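Local coordinates for protein fructokinase (PDB 5EYN) that catalyses the ATP-dependent phosphorylation of D-fructose to fructose 6-phosphate, as a sugar kinase of the PfkB (ribokinase) family, at residues 39-44 with 70-75; 97-102 with 113-118; 120-125 with 142-147. All coordinates share one frame; numbering follows the deposited sequence.

Contact 1 of 3, residues 39-44 with 70-75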
loop_
_atom_site.group_PDB
_atom_site.type_symbol
_atom_site.label_atom_id
_atom_site.label_comp_id
_atom_site.label_asym_id
_atom_site.label_seq_id
_atom_site.Cartn_x
_atom_site.Cartn_y
_atom_site.Cartn_z
ATOM N N TYR A 39 5.792 -10.408 5.016
ATOM C CA TYR A 39 5.495 -9.361 5.979
ATOM C C TYR A 39 4.452 -9.851 6.967
ATOM O O TYR A 39 3.469 -10.481 6.572
ATOM C CB TYR A 39 4.908 -8.131 5.290
ATOM C CG TYR A 39 5.869 -7.361 4.430
ATOM C CD1 TYR A 39 6.905 -6.637 4.989
ATOM C CD2 TYR A 39 5.723 -7.343 3.053
ATOM C CE1 TYR A 39 7.783 -5.934 4.196
ATOM C CE2 TYR A 39 6.585 -6.645 2.268
ATOM C CZ TYR A 39 7.620 -5.953 2.837
ATOM O OH TYR A 39 8.492 -5.254 2.035
ATOM N N LEU A 40 4.641 -9.508 8.239
ATOM C CA LEU A 40 3.566 -9.553 9.207
ATOM C C LEU A 40 2.625 -8.418 8.902
ATOM O O LEU A 40 3.065 -7.312 8.605
ATOM C CB LEU A 40 4.116 -9.333 10.606
ATOM C CG LEU A 40 4.778 -10.526 11.279
ATOM C CD1 LEU A 40 5.576 -10.051 12.476
ATOM C CD2 LEU A 40 3.719 -11.541 11.687
ATOM N N LYS A 41 1.333 -8.693 9.000
ATOM C CA LYS A 41 0.301 -7.678 8.867
ATOM C C LYS A 41 0.015 -7.163 10.275
ATOM O O LYS A 41 -0.726 -7.780 11.025
ATOM C CB LYS A 41 -0.960 -8.283 8.271
ATOM C CG LYS A 41 -2.078 -7.285 8.080
ATOM C CD LYS A 41 -3.365 -7.930 7.616
ATOM C CE LYS A 41 -4.155 -8.502 8.747
ATOM N NZ LYS A 41 -5.324 -9.232 8.202
ATOM N N CYS A 42 0.619 -6.046 10.650
ATOM C CA CYS A 42 0.536 -5.553 12.026
ATOM C C CYS A 42 -0.322 -4.281 12.111
ATOM O O CYS A 42 -0.142 -3.321 11.335
ATOM C CB CYS A 42 1.923 -5.217 12.552
ATOM S SG CYS A 42 2.948 -6.668 12.772
ATOM N N PRO A 43 -1.264 -4.252 13.046
ATOM C CA PRO A 43 -2.010 -3.004 13.245
ATOM C C PRO A 43 -1.087 -1.954 13.811
ATOM O O PRO A 43 -0.226 -2.238 14.654
ATOM C CB PRO A 43 -3.078 -3.402 14.249
ATOM C CG PRO A 43 -2.466 -4.557 15.029
ATOM C CD PRO A 43 -1.619 -5.298 14.035
ATOM N N GLY A 44 -1.271 -0.723 13.369
ATOM C CA GLY A 44 -0.400 0.348 13.777
ATOM C C GLY A 44 -1.053 1.691 13.529
ATOM O O GLY A 44 -2.280 1.816 13.440
ATOM N N ASP A 70 -11.767 -0.597 2.891
ATOM C CA ASP A 70 -10.923 -1.633 2.324
ATOM C C ASP A 70 -10.588 -2.603 3.442
ATOM O O ASP A 70 -10.884 -2.335 4.614
ATOM C CB ASP A 70 -9.655 -1.035 1.689
ATOM C CG ASP A 70 -8.979 -0.012 2.573
ATOM O OD1 ASP A 70 -8.806 1.140 2.119
ATOM O OD2 ASP A 70 -8.607 -0.349 3.712
ATOM N N PRO A 71 -9.995 -3.749 3.090
ATOM C CA PRO A 71 -9.746 -4.750 4.130
ATOM C C PRO A 71 -8.863 -4.215 5.249
ATOM O O PRO A 71 -9.064 -4.576 6.395
ATOM C CB PRO A 71 -9.063 -5.886 3.354
ATOM C CG PRO A 71 -9.649 -5.791 1.995
ATOM C CD PRO A 71 -9.769 -4.299 1.739
ATOM N N PHE A 72 -7.907 -3.350 4.935
ATOM C CA PHE A 72 -7.021 -2.838 5.966
ATOM C C PHE A 72 -7.782 -1.923 6.934
ATOM O O PHE A 72 -7.559 -1.958 8.157
ATOM C CB PHE A 72 -5.826 -2.110 5.363
ATOM C CG PHE A 72 -4.769 -3.025 4.801
ATOM C CD1 PHE A 72 -4.908 -4.410 4.821
ATOM C CD2 PHE A 72 -3.620 -2.487 4.271
ATOM C CE1 PHE A 72 -3.916 -5.220 4.305
ATOM C CE2 PHE A 72 -2.632 -3.294 3.752
ATOM C CZ PHE A 72 -2.782 -4.660 3.763
ATOM N N GLY A 73 -8.703 -1.126 6.404
ATOM C CA GLY A 73 -9.492 -0.258 7.252
ATOM C C GLY A 73 -10.398 -1.058 8.159
ATOM O O GLY A 73 -10.557 -0.729 9.338
ATOM N N ARG A 74 -10.986 -2.117 7.612
ATOM C CA ARG A 74 -11.852 -2.973 8.407
ATOM C C ARG A 74 -11.029 -3.722 9.449
ATOM O O ARG A 74 -11.500 -3.956 10.558
ATOM C CB ARG A 74 -12.629 -3.935 7.520
ATOM C CG ARG A 74 -13.706 -3.229 6.727
ATOM C CD ARG A 74 -14.597 -4.203 5.990
ATOM N NE ARG A 74 -13.959 -4.702 4.780
ATOM C CZ ARG A 74 -13.942 -4.055 3.615
ATOM N NH1 ARG A 74 -14.530 -2.869 3.492
ATOM N NH2 ARG A 74 -13.332 -4.590 2.569
ATOM N N PHE A 75 -9.799 -4.086 9.100
ATOM C CA PHE A 75 -8.899 -4.735 10.046
ATOM C C PHE A 75 -8.573 -3.791 11.199
ATOM O O PHE A 75 -8.498 -4.213 12.344
ATOM C CB PHE A 75 -7.632 -5.166 9.320
ATOM C CG PHE A 75 -6.542 -5.685 10.215
ATOM C CD1 PHE A 75 -6.668 -6.900 10.866
ATOM C CD2 PHE A 75 -5.375 -4.966 10.376
ATOM C CE1 PHE A 75 -5.645 -7.374 11.662
ATOM C CE2 PHE A 75 -4.346 -5.447 11.162
ATOM C CZ PHE A 75 -4.490 -6.649 11.809
HETATM O O HOH W 1 -7.385 -7.516 6.064
#

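Contact 2 of 3, residues 97-102 with 113-118. With FRU (beta-D-fructofuranose), chain B.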
loop_
_atom_site.group_PDB
_atom_site.type_symbol
_atom_site.label_atom_id
_atom_site.label_comp_id
_atom_site.label_asym_id
_atom_site.label_seq_id
_atom_site.Cartn_x
_atom_site.Cartn_y
_atom_site.Cartn_z
ATOM N N ARG A 97 -7.837 5.276 0.443
ATOM C CA ARG A 97 -7.396 4.031 1.021
ATOM C C ARG A 97 -6.736 4.212 2.383
ATOM O O ARG A 97 -6.175 5.253 2.704
ATOM C CB ARG A 97 -6.415 3.375 0.052
ATOM C CG ARG A 97 -7.103 2.801 -1.182
ATOM C CD ARG A 97 -7.561 1.404 -0.872
ATOM N NE ARG A 97 -8.475 0.883 -1.862
ATOM C CZ ARG A 97 -9.792 0.931 -1.766
ATOM N NH1 ARG A 97 -10.374 1.501 -0.718
ATOM N NH2 ARG A 97 -10.534 0.414 -2.735
ATOM N N THR A 98 -6.814 3.160 3.184
ATOM C CA THR A 98 -6.126 3.087 4.464
ATOM C C THR A 98 -4.620 3.146 4.318
ATOM O O THR A 98 -4.025 2.515 3.436
ATOM C CB THR A 98 -6.502 1.794 5.177
ATOM O OG1 THR A 98 -7.920 1.735 5.295
ATOM C CG2 THR A 98 -5.863 1.698 6.555
ATOM N N SER A 99 -4.003 3.925 5.190
ATOM C CA SER A 99 -2.561 4.033 5.208
ATOM C C SER A 99 -1.906 2.655 5.349
ATOM O O SER A 99 -2.300 1.843 6.187
ATOM C CB SER A 99 -2.123 4.924 6.355
ATOM O OG SER A 99 -0.717 5.069 6.350
ATOM N N THR A 100 -0.890 2.437 4.529
ATOM C CA THR A 100 -0.135 1.197 4.459
ATOM C C THR A 100 1.329 1.552 4.491
ATOM O O THR A 100 1.813 2.273 3.629
ATOM C CB THR A 100 -0.463 0.449 3.170
ATOM O OG1 THR A 100 -1.861 0.204 3.119
ATOM C CG2 THR A 100 0.262 -0.879 3.105
ATOM N N VAL A 101 2.031 1.040 5.499
ATOM C CA VAL A 101 3.387 1.449 5.758
ATOM C C VAL A 101 4.290 0.224 5.742
ATOM O O VAL A 101 3.992 -0.797 6.361
ATOM C CB VAL A 101 3.469 2.151 7.120
ATOM C CG1 VAL A 101 4.904 2.433 7.511
ATOM C CG2 VAL A 101 2.660 3.436 7.096
ATOM N N VAL A 102 5.391 0.311 5.013
ATOM C CA VAL A 102 6.381 -0.765 4.974
ATOM C C VAL A 102 7.511 -0.423 5.938
ATOM O O VAL A 102 8.079 0.665 5.895
ATOM C CB VAL A 102 6.927 -0.965 3.552
ATOM C CG1 VAL A 102 7.980 -2.058 3.522
ATOM C CG2 VAL A 102 5.789 -1.292 2.603
ATOM N N PHE A 113 10.280 3.814 8.070
ATOM C CA PHE A 113 8.959 3.717 7.452
ATOM C C PHE A 113 8.916 4.230 6.028
ATOM O O PHE A 113 9.495 5.262 5.727
ATOM C CB PHE A 113 7.937 4.517 8.261
ATOM C CG PHE A 113 7.840 4.098 9.698
ATOM C CD1 PHE A 113 8.193 4.978 10.697
ATOM C CD2 PHE A 113 7.382 2.841 10.053
ATOM C CE1 PHE A 113 8.108 4.606 12.024
ATOM C CE2 PHE A 113 7.291 2.462 11.388
ATOM C CZ PHE A 113 7.653 3.343 12.374
ATOM N N THR A 114 8.223 3.498 5.166
ATOM C CA THR A 114 7.861 3.992 3.848
ATOM C C THR A 114 6.344 4.008 3.748
ATOM O O THR A 114 5.694 2.963 3.893
ATOM C CB THR A 114 8.402 3.081 2.733
ATOM O OG1 THR A 114 9.828 2.979 2.834
ATOM C CG2 THR A 114 8.034 3.634 1.356
ATOM N N PHE A 115 5.782 5.186 3.503
ATOM C CA PHE A 115 4.343 5.349 3.386
ATOM C C PHE A 115 3.882 5.100 1.967
ATOM O O PHE A 115 4.230 5.846 1.056
ATOM C CB PHE A 115 3.952 6.751 3.863
ATOM C CG PHE A 115 4.101 6.909 5.347
ATOM C CD1 PHE A 115 3.006 6.811 6.178
ATOM C CD2 PHE A 115 5.353 7.061 5.912
ATOM C CE1 PHE A 115 3.151 6.888 7.546
ATOM C CE2 PHE A 115 5.497 7.143 7.274
ATOM C CZ PHE A 115 4.406 7.053 8.098
ATOM N N MET A 116 3.125 4.029 1.762
ATOM C CA MET A 116 2.700 3.673 0.418
ATOM C C MET A 116 1.447 4.395 -0.053
ATOM O O MET A 116 1.217 4.493 -1.260
ATOM C CB MET A 116 2.498 2.167 0.282
ATOM C CG MET A 116 3.741 1.354 0.540
ATOM S SD MET A 116 5.154 1.809 -0.461
ATOM C CE MET A 116 4.548 1.377 -2.097
ATOM N N VAL A 117 0.644 4.891 0.884
ATOM C CA VAL A 117 -0.624 5.532 0.543
ATOM C C VAL A 117 -0.566 6.987 0.976
ATOM O O VAL A 117 -0.606 7.304 2.170
ATOM C CB VAL A 117 -1.822 4.810 1.199
ATOM C CG1 VAL A 117 -3.128 5.450 0.773
ATOM C CG2 VAL A 117 -1.825 3.332 0.846
ATOM N N LYS A 118 -0.493 7.868 -0.017
ATOM C CA LYS A 118 -0.348 9.298 0.194
ATOM C C LYS A 118 -1.176 10.010 -0.866
ATOM O O LYS A 118 -0.868 9.920 -2.033
ATOM C CB LYS A 118 1.119 9.704 0.032
ATOM C CG LYS A 118 2.037 9.070 1.077
ATOM C CD LYS A 118 3.408 9.725 1.126
ATOM C CE LYS A 118 4.100 9.684 -0.209
ATOM N NZ LYS A 118 5.479 10.232 -0.106
HETATM C C1 FRU B . 2.703 6.448 11.505
HETATM C C2 FRU B . 3.633 5.362 12.028
HETATM C C3 FRU B . 3.131 3.934 11.956
HETATM C C4 FRU B . 3.633 3.288 13.206
HETATM C C5 FRU B . 3.710 4.447 14.135
HETATM C C6 FRU B . 4.815 4.350 15.159
HETATM O O1 FRU B . 1.568 6.571 12.304
HETATM O O2 FRU B . 4.814 5.467 11.292
HETATM O O3 FRU B . 3.581 3.377 10.758
HETATM O O4 FRU B . 2.779 2.324 13.722
HETATM O O5 FRU B . 3.872 5.632 13.374
HETATM O O6 FRU B . 4.848 5.483 15.991
HETATM O O HOH W 2 0.493 5.321 3.820
HETATM O O HOH W 3 10.615 1.167 4.726
#

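Contact 3 of 3, residues 120-125 with 142-147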
loop_
_atom_site.group_PDB
_atom_site.type_symbol
_atom_site.label_atom_id
_atom_site.label_comp_id
_atom_site.label_asym_id
_atom_site.label_seq_id
_atom_site.Cartn_x
_atom_site.Cartn_y
_atom_site.Cartn_z
ATOM N N SER A 120 -3.552 9.151 2.428
ATOM C CA SER A 120 -4.466 8.121 2.887
ATOM C C SER A 120 -5.744 8.740 3.465
ATOM O O SER A 120 -5.863 9.965 3.594
ATOM C CB SER A 120 -3.770 7.236 3.921
ATOM O OG SER A 120 -3.164 8.033 4.933
ATOM N N ALA A 121 -6.697 7.886 3.797
ATOM C CA ALA A 121 -8.025 8.316 4.181
ATOM C C ALA A 121 -8.041 9.312 5.335
ATOM O O ALA A 121 -8.868 10.222 5.368
ATOM C CB ALA A 121 -8.861 7.095 4.552
ATOM N N ASP A 122 -7.153 9.109 6.296
ATOM C CA ASP A 122 -7.090 9.956 7.480
ATOM C C ASP A 122 -6.789 11.406 7.138
ATOM O O ASP A 122 -7.145 12.296 7.899
ATOM C CB ASP A 122 -6.034 9.405 8.459
ATOM C CG ASP A 122 -4.721 9.131 7.782
ATOM O OD1 ASP A 122 -3.802 9.964 7.895
ATOM O OD2 ASP A 122 -4.615 8.083 7.104
ATOM N N GLN A 123 -6.146 11.639 6.000
ATOM C CA GLN A 123 -5.837 12.995 5.564
ATOM C C GLN A 123 -7.076 13.788 5.152
ATOM O O GLN A 123 -7.011 15.008 4.957
ATOM C CB GLN A 123 -4.815 12.967 4.419
ATOM C CG GLN A 123 -3.479 12.385 4.836
ATOM C CD GLN A 123 -2.820 13.213 5.909
ATOM O OE1 GLN A 123 -2.319 14.287 5.633
ATOM N NE2 GLN A 123 -2.820 12.719 7.145
ATOM N N PHE A 124 -8.208 13.098 5.077
ATOM C CA PHE A 124 -9.467 13.709 4.672
ATOM C C PHE A 124 -10.458 13.890 5.816
ATOM O O PHE A 124 -11.643 14.115 5.590
ATOM C CB PHE A 124 -10.052 12.918 3.504
ATOM C CG PHE A 124 -9.178 12.985 2.296
ATOM C CD1 PHE A 124 -8.177 12.055 2.088
ATOM C CD2 PHE A 124 -9.308 14.031 1.398
ATOM C CE1 PHE A 124 -7.351 12.148 1.001
ATOM C CE2 PHE A 124 -8.485 14.128 0.313
ATOM C CZ PHE A 124 -7.509 13.183 0.102
ATOM N N LEU A 125 -9.950 13.836 7.040
ATOM C CA LEU A 125 -10.732 14.193 8.219
ATOM C C LEU A 125 -11.439 15.533 8.002
ATOM O O LEU A 125 -10.802 16.531 7.661
ATOM C CB LEU A 125 -9.830 14.273 9.450
ATOM C CG LEU A 125 -10.555 14.500 10.770
ATOM C CD1 LEU A 125 -11.134 13.199 11.274
ATOM C CD2 LEU A 125 -9.623 15.094 11.805
ATOM N N CYS A 142 -0.839 13.568 16.707
ATOM C CA CYS A 142 0.498 13.480 16.113
ATOM C C CYS A 142 0.542 14.279 14.822
ATOM O O CYS A 142 -0.496 14.655 14.277
ATOM C CB CYS A 142 0.898 12.030 15.833
ATOM S SG CYS A 142 0.965 10.975 17.303
ATOM N N SER A 143 1.736 14.535 14.321
ATOM C CA SER A 143 1.852 15.457 13.205
ATOM C C SER A 143 1.308 14.958 11.885
ATOM O O SER A 143 1.027 15.785 11.024
ATOM C CB SER A 143 3.278 15.944 13.019
ATOM O OG SER A 143 4.084 14.913 12.524
ATOM N N ILE A 144 1.161 13.663 11.665
ATOM C CA ILE A 144 0.610 13.218 10.406
ATOM C C ILE A 144 -0.786 13.821 10.219
ATOM O O ILE A 144 -1.196 14.118 9.095
ATOM C CB ILE A 144 0.624 11.685 10.288
ATOM C CG1 ILE A 144 1.997 11.242 9.804
ATOM C CG2 ILE A 144 -0.463 11.179 9.327
ATOM C CD1 ILE A 144 2.141 9.744 9.652
ATOM N N ALA A 145 -1.514 14.033 11.305
ATOM C CA ALA A 145 -2.845 14.614 11.202
ATOM C C ALA A 145 -2.801 16.041 10.671
ATOM O O ALA A 145 -3.801 16.538 10.171
ATOM C CB ALA A 145 -3.531 14.579 12.558
ATOM N N LEU A 146 -1.641 16.671 10.785
ATOM C CA LEU A 146 -1.426 18.032 10.329
ATOM C C LEU A 146 -0.768 18.085 8.966
ATOM O O LEU A 146 -0.478 19.158 8.475
ATOM C CB LEU A 146 -0.513 18.749 11.312
ATOM C CG LEU A 146 -0.921 18.633 12.781
ATOM C CD1 LEU A 146 0.070 19.372 13.662
ATOM C CD2 LEU A 146 -2.344 19.153 13.002
ATOM N N ALA A 147 -0.498 16.942 8.341
ATOM C CA ALA A 147 0.341 16.962 7.150
ATOM C C ALA A 147 -0.311 17.613 5.940
ATOM O O ALA A 147 0.364 18.330 5.210
ATOM C CB ALA A 147 0.840 15.550 6.802
#

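Contact 1 of 3, residues 39-44 with 70-75
The phenyl ring of Phe75 carries most of this contact: Lys41 lies over one of its faces, while the backbone between Cys42 and Pro43 meets its edge. Lys41 CE stands almost above the middle of the ring, 3.5 Å from its centroid and 14° off the normal, a CH-pi contact. The ammonium group reaches a little further along the same face, with NZ 4.2 Å from the Phe75 centroid, close enough for a cation-pi interaction. At the edge, Pro43 N approaches Phe75 CE2 near the ring plane at 3.8 Å, and Pro43 CD packs on Phe75 CZ at 3.9 Å. The second ring, Phe72, is met obliquely by Lys41 CD at 4.3 Å from Phe72 CE1.

Lys41 and Phe75 run past one another in opposite directions, one leaving the strand and the other the helix. The lysine chain is extended up to CD, then turns at chi3 (83°), which brings CE and NZ across the phenyl face. Water 1 joins Lys41 NZ to Pro71 O through two weak bonds.

The axes of strand segment 39-44 and of residues 71-75, the start of helix 71-82, approach to 10.0 Å and cross at -57°, a gap bridged by these long side chains. The helix start is secured by Asp70 at the N-cap, whose OD2 accepts from Gly73 N at 2.8 Å. Tyr39 and Leu40 pair with an antiparallel strand of the second subunit, which continues the sheet across the dimer interface, as in the shared lid of ribokinase relatives.

With no direct hydrogen bond between the segments, adhesion rests on dispersion and on the pi face of Phe75, which probably stabilises the charge of Lys41, a partly exposed residue.

Contact 2 of 3, residues 97-102 with 113-118
Segments 97-102 and 113-118 form the two sides of an antiparallel hairpin, with Val101 opposite Phe115 as a non-hydrogen-bonded pair and Val102 opposite Thr114 as a hydrogen-bonded pair. Val102 N gives to Thr114 O and Thr114 N to Val102 O, each at 2.9 Å; Met116 N donates to Thr100 O, extending the pairing past the strand. Beyond that, water 2 bonds to Ser99 OG and accepts from Val117 N, the water oxygen being 3.0 Å from Val117 N.

On the face of Val101 and Phe115, Val101 CG2 sits over the Phe115 ring, 3.5 Å from CD1, and the two side chains point the same way. Val101 CG1, trans to the amide nitrogen (chi1 172°), meets Phe113 CD2 at 3.6 Å. Fructose O2 hangs over the centre of the Phe113 face, 3.4 Å above its plane, and fructose C1 lies at the edge of Phe115. On the reverse face, Val102 CG2 packs on Met116 CG at 3.9 Å, beside the second subunit.

Val101, Phe113 and Phe115 thus touch the sugar as an apolar wall, consistent with recognition by shape on this side, while Asp26, Asp30, Arg176 and Asp266 supply hydrogen bonds to the fructose.

Contact 3 of 3, residues 120-125 with 142-147
Gln123 reaches across to the 142-147 loop with its terminal amide. From CB, the chain sets out with CG beside the backbone N, then bends at chi2 (-63°), so that CD arrives 3.7 Å from Ile144 O. NE2 donates to Ile144 O at 2.9 Å along an almost linear N-H (166°), and also to Asp122 OD1 at 3.0 Å; both acceptors lie close to the amide plane, each N-H having its own partner. OE1 rests 3.6 Å from Ala147 CB and accepts from Asn148 ND2.

Ile144 O is shared too: Gln123 NE2 comes from above the carbonyl plane, away from a lone pair, while Ala147 N reaches it from the opposite face. Ile144 CG2 touches both members of the polar pair, 3.6 Å from Gln123 NE2 and 3.8 Å from Asp122 OD1, the Gln123 and Ile144 side chains crossing at about a right angle. Ser120 OG donates to Asp122 OD2 at 2.6 Å from the syn side, tilted out of the carboxylate plane.

All of this is buried. Two acceptors at NE2 and the Asn148 donor at OE1 fix the amide's rotation, while Ser120 OG and Gln123 NE2 each hold one carboxylate oxygen of Asp122 and so restrain its orientation. The network ties the 3-10 turn to the loop carrying Ile144, which touches the fructose; the Asp122 side chain lies about 3 Å from that of Asp26, which binds the sugar.

Contact 2 lies between its neighbours, with centres about 11 Å from contact 1 and about 12 Å from contact 3; contacts 1 and 3 are centred about 18 Å apart and do not touch. Asp70, at the helix start of contact 1, bonds through OD2 to Thr98 OG1 at 2.7 Å and pairs with Arg97. On the other flank, Arg97 O receives Ala121 N at 2.9 Å, and Phe115 CE1 packs on Ile144 CD1 at 3.7 Å. The fructose pocket draws residues from all three: Gly44, then Val101, Phe113 and Phe115, and finally Ile144. Contacts 1 and 2 also meet the second subunit, whereas contact 3 stays within the chain.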